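Local coordinates for protein BIFUNCTIONAL PROTEIN Proline utilization A (PutA) (Corynebacterium freiburgense, PDB 5UX5) that catalyses the two-step oxidation of proline to glutamate, joining an FAD-dependent proline dehydrogenase and an NAD-dependent aldehyde dehydrogenase in one chain, at residues N29-A34 against S356-Y361; M333-L338 against Q450-A455. One frame throughout, in Å; residues are numbered along the deposited sequence.

Interaction 1 (N29-A34 against S356-Y361)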
loop_
_atom_site.group_PDB
_atom_site.type_symbol
_atom_site.label_atom_id
_atom_site.label_comp_id
_atom_site.label_asym_id
_atom_site.label_seq_id
_atom_site.Cartn_x
_atom_site.Cartn_y
_atom_site.Cartn_z
ATOM N N ASN A 29 28.675 -30.416 20.402
ATOM C CA ASN A 29 29.370 -30.025 21.618
ATOM C C ASN A 29 30.866 -29.984 21.390
ATOM O O ASN A 29 31.565 -29.125 21.939
ATOM C CB ASN A 29 29.016 -30.983 22.750
ATOM C CG ASN A 29 27.979 -30.411 23.662
ATOM O OD1 ASN A 29 28.318 -29.697 24.599
ATOM N ND2 ASN A 29 26.700 -30.676 23.380
ATOM N N GLU A 30 31.374 -30.904 20.572
ATOM C CA GLU A 30 32.802 -30.944 20.293
ATOM C C GLU A 30 33.244 -29.704 19.537
ATOM O O GLU A 30 34.301 -29.136 19.828
ATOM C CB GLU A 30 33.138 -32.204 19.513
ATOM C CG GLU A 30 34.556 -32.272 19.052
ATOM C CD GLU A 30 34.773 -33.427 18.101
ATOM O OE1 GLU A 30 35.937 -33.691 17.736
ATOM O OE2 GLU A 30 33.772 -34.072 17.718
ATOM N N TRP A 31 32.454 -29.266 18.561
ATOM C CA TRP A 31 32.879 -28.117 17.776
ATOM C C TRP A 31 32.784 -26.831 18.583
ATOM O O TRP A 31 33.591 -25.917 18.377
ATOM C CB TRP A 31 32.019 -27.994 16.510
ATOM C CG TRP A 31 32.211 -29.087 15.467
ATOM C CD1 TRP A 31 33.257 -29.971 15.366
ATOM C CD2 TRP A 31 31.280 -29.449 14.431
ATOM N NE1 TRP A 31 33.043 -30.834 14.316
ATOM C CE2 TRP A 31 31.837 -30.537 13.728
ATOM C CE3 TRP A 31 30.033 -28.959 14.035
ATOM C CZ2 TRP A 31 31.190 -31.131 12.638
ATOM C CZ3 TRP A 31 29.394 -29.557 12.961
ATOM C CH2 TRP A 31 29.972 -30.633 12.278
ATOM N N LEU A 32 31.858 -26.761 19.545
ATOM C CA LEU A 32 31.695 -25.563 20.365
ATOM C C LEU A 32 32.721 -25.499 21.486
ATOM O O LEU A 32 32.706 -24.544 22.269
ATOM C CB LEU A 32 30.272 -25.491 20.935
ATOM N N ALA A 33 33.623 -26.480 21.552
ATOM C CA ALA A 33 34.632 -26.616 22.592
ATOM C C ALA A 33 35.936 -25.916 22.227
ATOM O O ALA A 33 36.516 -25.205 23.057
ATOM C CB ALA A 33 34.895 -28.099 22.861
ATOM N N ALA A 34 36.423 -26.115 21.006
ATOM C CA ALA A 34 37.624 -25.417 20.577
ATOM C C ALA A 34 37.258 -24.121 19.846
ATOM O O ALA A 34 37.237 -23.041 20.446
ATOM C CB ALA A 34 38.477 -26.316 19.698
ATOM N N SER A 356 22.427 -27.918 13.574
ATOM C CA SER A 356 22.026 -28.041 12.176
ATOM C C SER A 356 23.189 -28.484 11.306
ATOM O O SER A 356 23.016 -29.309 10.402
ATOM C CB SER A 356 21.464 -26.725 11.662
ATOM O OG SER A 356 20.363 -26.349 12.439
ATOM N N VAL A 357 24.379 -27.947 11.557
ATOM C CA VAL A 357 25.516 -28.309 10.719
ATOM C C VAL A 357 25.978 -29.718 11.042
ATOM O O VAL A 357 26.238 -30.512 10.138
ATOM C CB VAL A 357 26.646 -27.277 10.869
ATOM C CG1 VAL A 357 27.852 -27.682 10.053
ATOM C CG2 VAL A 357 26.155 -25.937 10.432
ATOM N N ALA A 358 26.059 -30.062 12.332
ATOM C CA ALA A 358 26.462 -31.418 12.707
ATOM C C ALA A 358 25.529 -32.468 12.119
ATOM O O ALA A 358 25.969 -33.581 11.810
ATOM C CB ALA A 358 26.526 -31.554 14.229
ATOM N N SER A 359 24.246 -32.135 11.954
ATOM C CA SER A 359 23.305 -33.066 11.339
ATOM C C SER A 359 23.681 -33.341 9.897
ATOM O O SER A 359 23.778 -34.498 9.470
ATOM C CB SER A 359 21.891 -32.501 11.388
ATOM O OG SER A 359 21.360 -32.536 12.684
ATOM N N ALA A 360 23.866 -32.282 9.119
ATOM C CA ALA A 360 24.255 -32.472 7.731
ATOM C C ALA A 360 25.576 -33.234 7.640
ATOM O O ALA A 360 25.733 -34.122 6.792
ATOM C CB ALA A 360 24.335 -31.117 7.034
ATOM N N TYR A 361 26.525 -32.918 8.526
ATOM C CA TYR A 361 27.804 -33.608 8.506
ATOM C C TYR A 361 27.597 -35.101 8.685
ATOM O O TYR A 361 28.015 -35.907 7.846
ATOM C CB TYR A 361 28.726 -33.070 9.602
ATOM C CG TYR A 361 30.018 -33.849 9.625
ATOM C CD1 TYR A 361 30.846 -33.887 8.501
ATOM C CD2 TYR A 361 30.391 -34.597 10.734
ATOM C CE1 TYR A 361 32.024 -34.625 8.500
ATOM C CE2 TYR A 361 31.576 -35.339 10.740
ATOM C CZ TYR A 361 32.382 -35.352 9.619
ATOM O OH TYR A 361 33.552 -36.084 9.620
#
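Tyr361 N donates to Val357 O at 2.9 Å, a regular helical bond that sets Val357 and Tyr361 one turn apart on the side of their helix met by Trp31. No hydrogen bond joins segments 29-34 and 356-361, and the contact is made by the indole of Trp31. This side chain leaves the last turn of helix 16-31 with CG beside the backbone N and anti to the carbonyl carbon (chi1 -68°), which sends the six-membered end of the indole across to the second helix. Its outer carbons CZ3, CH2 and CZ2 do the touching. CZ3 lies 3.7 Å from Ala358 CB and 3.8 Å from Val357 CG1, the methyl branch that stands anti to Val357 N (chi1 177°). The same Trp31 CZ3 also lies near the backbone of the second helix, 3.4 Å from Ala358 N. One turn on, Tyr361 CB meets Trp31 CH2 at 3.8 Å, at the indole edge and near its plane. The phenol ring then slants across the benzo end, Tyr361 CD2 being 4.0 Å from Trp31 CZ2. Their six-membered rings form an inclined aromatic pair, 5.9 Å apart between centroids with planes at 59°. Helix 383-393 packs on the same cluster, Ala392 touching both aromatic side chains and Ala388 touching Trp31, while Ile24 and Arg27 of helix 16-31 reach Ala358. The result is an apolar junction between the N-terminal helix and helix 354-367, which connects the parallel strands 345-350 and 373-378 in a beta-alpha-beta crossover of the TIM-barrel fold of the proline dehydrogenase family.

Interaction 2 (M333-L338 against Q450-A455)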
loop_
_atom_site.group_PDB
_atom_site.type_symbol
_atom_site.label_atom_id
_atom_site.label_comp_id
_atom_site.label_asym_id
_atom_site.label_seq_id
_atom_site.Cartn_x
_atom_site.Cartn_y
_atom_site.Cartn_z
ATOM N N MET A 333 14.507 -30.758 4.910
ATOM C CA MET A 333 15.062 -30.541 3.583
ATOM C C MET A 333 16.452 -31.143 3.456
ATOM O O MET A 333 16.792 -31.728 2.422
ATOM C CB MET A 333 15.068 -29.056 3.243
ATOM C CG MET A 333 13.675 -28.460 3.219
ATOM S SD MET A 333 13.555 -26.958 2.228
ATOM C CE MET A 333 14.719 -25.927 3.059
ATOM N N MET A 334 17.259 -31.016 4.502
ATOM C CA MET A 334 18.562 -31.665 4.547
ATOM C C MET A 334 18.420 -33.175 4.375
ATOM O O MET A 334 19.067 -33.791 3.515
ATOM C CB MET A 334 19.200 -31.319 5.883
ATOM C CG MET A 334 20.548 -31.794 6.152
ATOM S SD MET A 334 20.823 -31.232 7.830
ATOM C CE MET A 334 19.689 -32.296 8.659
ATOM N N ASP A 335 17.536 -33.770 5.172
ATOM C CA ASP A 335 17.271 -35.199 5.145
ATOM C C ASP A 335 16.954 -35.692 3.739
ATOM O O ASP A 335 17.443 -36.741 3.307
ATOM C CB ASP A 335 16.082 -35.451 6.073
ATOM C CG ASP A 335 16.015 -36.854 6.598
ATOM O OD1 ASP A 335 16.153 -37.817 5.807
ATOM O OD2 ASP A 335 15.784 -36.968 7.822
ATOM N N TYR A 336 16.112 -34.955 3.022
ATOM C CA TYR A 336 15.614 -35.410 1.733
ATOM C C TYR A 336 16.716 -35.396 0.677
ATOM O O TYR A 336 16.794 -36.299 -0.168
ATOM C CB TYR A 336 14.445 -34.515 1.319
ATOM C CG TYR A 336 13.841 -34.748 -0.061
ATOM C CD1 TYR A 336 14.451 -34.266 -1.216
ATOM C CD2 TYR A 336 12.607 -35.375 -0.195
ATOM C CE1 TYR A 336 13.879 -34.465 -2.466
ATOM C CE2 TYR A 336 12.020 -35.569 -1.433
ATOM C CZ TYR A 336 12.661 -35.117 -2.571
ATOM O OH TYR A 336 12.061 -35.320 -3.800
ATOM N N ILE A 337 17.579 -34.380 0.715
ATOM C CA ILE A 337 18.400 -34.049 -0.440
ATOM C C ILE A 337 19.763 -34.729 -0.334
ATOM O O ILE A 337 20.396 -35.020 -1.358
ATOM C CB ILE A 337 18.519 -32.512 -0.580
ATOM C CG1 ILE A 337 18.813 -32.102 -2.020
ATOM C CG2 ILE A 337 19.555 -31.948 0.354
ATOM C CD1 ILE A 337 17.730 -32.510 -2.955
ATOM N N LEU A 338 20.223 -34.995 0.894
ATOM C CA LEU A 338 21.513 -35.653 1.125
ATOM C C LEU A 338 21.387 -37.181 1.053
ATOM O O LEU A 338 21.573 -37.908 2.031
ATOM C CB LEU A 338 22.103 -35.218 2.457
ATOM C CG LEU A 338 22.865 -33.911 2.410
ATOM C CD1 LEU A 338 23.445 -33.651 3.774
ATOM C CD2 LEU A 338 23.955 -33.972 1.340
ATOM N N GLN A 450 9.796 -33.348 14.820
ATOM C CA GLN A 450 8.774 -32.688 14.017
ATOM C C GLN A 450 9.118 -32.619 12.535
ATOM O O GLN A 450 8.246 -32.269 11.732
ATOM C CB GLN A 450 8.515 -31.271 14.537
ATOM C CG GLN A 450 7.951 -31.243 15.937
ATOM C CD GLN A 450 6.719 -32.138 16.099
ATOM O OE1 GLN A 450 5.768 -32.071 15.314
ATOM N NE2 GLN A 450 6.742 -32.986 17.127
ATOM N N ARG A 451 10.342 -32.995 12.166
ATOM C CA ARG A 451 10.863 -32.893 10.803
ATOM C C ARG A 451 9.867 -33.257 9.702
ATOM O O ARG A 451 9.698 -32.510 8.741
ATOM C CB ARG A 451 12.103 -33.789 10.739
ATOM C CG ARG A 451 12.492 -34.313 9.391
ATOM C CD ARG A 451 13.642 -35.293 9.548
ATOM N NE ARG A 451 13.540 -35.987 10.825
ATOM C CZ ARG A 451 13.969 -37.226 11.048
ATOM N NH1 ARG A 451 14.545 -37.930 10.085
ATOM N NH2 ARG A 451 13.816 -37.755 12.247
ATOM N N TRP A 452 9.186 -34.395 9.816
ATOM C CA TRP A 452 8.277 -34.827 8.754
ATOM C C TRP A 452 6.850 -34.340 8.947
ATOM O O TRP A 452 6.025 -34.503 8.045
ATOM C CB TRP A 452 8.262 -36.358 8.661
ATOM C CG TRP A 452 9.633 -36.979 8.564
ATOM C CD1 TRP A 452 10.244 -37.778 9.491
ATOM C CD2 TRP A 452 10.560 -36.852 7.476
ATOM N NE1 TRP A 452 11.489 -38.145 9.053
ATOM C CE2 TRP A 452 11.707 -37.589 7.818
ATOM C CE3 TRP A 452 10.530 -36.186 6.250
ATOM C CZ2 TRP A 452 12.813 -37.676 6.974
ATOM C CZ3 TRP A 452 11.617 -36.274 5.426
ATOM C CH2 TRP A 452 12.746 -37.017 5.785
ATOM N N LYS A 453 6.546 -33.759 10.099
ATOM C CA LYS A 453 5.186 -33.408 10.463
ATOM C C LYS A 453 4.836 -31.950 10.178
ATOM O O LYS A 453 3.654 -31.626 10.068
ATOM C CB LYS A 453 4.977 -33.743 11.944
ATOM C CG LYS A 453 5.464 -35.177 12.287
ATOM C CD LYS A 453 5.245 -35.583 13.741
ATOM C CE LYS A 453 4.993 -37.066 13.840
ATOM N NZ LYS A 453 3.777 -37.406 14.650
ATOM N N VAL A 454 5.834 -31.082 10.014
ATOM C CA VAL A 454 5.587 -29.674 9.719
ATOM C C VAL A 454 4.917 -29.526 8.358
ATOM O O VAL A 454 4.995 -30.401 7.491
ATOM C CB VAL A 454 6.901 -28.886 9.773
ATOM C CG1 VAL A 454 7.392 -28.819 11.216
ATOM C CG2 VAL A 454 7.924 -29.511 8.839
ATOM N N ALA A 455 4.224 -28.409 8.178
ATOM C CA ALA A 455 3.437 -28.275 6.968
ATOM C C ALA A 455 4.346 -28.155 5.759
ATOM O O ALA A 455 5.544 -27.906 5.872
ATOM C CB ALA A 455 2.531 -27.058 7.034
#
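Asp335, in the last turn of an outer helix of the proline dehydrogenase TIM barrel, meets Arg451 and Trp452 from the loop after helix 438-450. From its CB onward the aspartate runs past the indole rim: Asp335 CB lies 3.7 Å from Trp452 CH2, and Asp335 CG approaches CZ2 of the same ring to 3.3 Å. With CG anti to the backbone N (chi1 -157°), the carboxylate is carried to the loop and its two oxygens divide their work. OD1 of Asp335 sits at the indole edge, in its plane, 3.5 Å from Trp452 CH2, and is further gripped by Arg367, Arg339 and Asn14. OD2 of Asp335 accepts from Arg451 NH1 at 2.8 Å in a salt bridge; the bond is bent (149° at the hydrogen), with OD2 tilted somewhat out of the guanidinium plane and met nearly along its C-O direction. Carboxylate and guanidinium planes are turned only 21° apart, although the two side chains cross at about a right angle. So many cationic partners around one buried carboxylate would probably favour its charged form. The arginine has a second acid partner, Glu18, bound through NH2. Next to it in sequence, Trp452 folds back over the arginine: NE1 of Trp452 stands 3.1 Å above the guanidinium plane, displaced toward its rim, and Arg451 CG lies 3.6 Å above the plane of the indole, over its centre.

In the fold
Helices 323-337 and 354-367, which precede and follow strand 345-350 of the barrel, pack together and so join the two contacts, whose centres are 19 Å apart. Met334 is the main bridge: its SD lies 3.5 Å from Ala360 N, and its CE is 3.5 Å from Ser359 CB. Leu338 CD1 adds a contact of 3.8 Å to Ala360 O. Helix 16-31 serves both places, supplying Trp31 from its last turn to interaction 1 and Glu18, from its first half, to interaction 2. Interaction 1 comes near the flavin, the side chain of Val357 lying about 7 Å from the bound FAD.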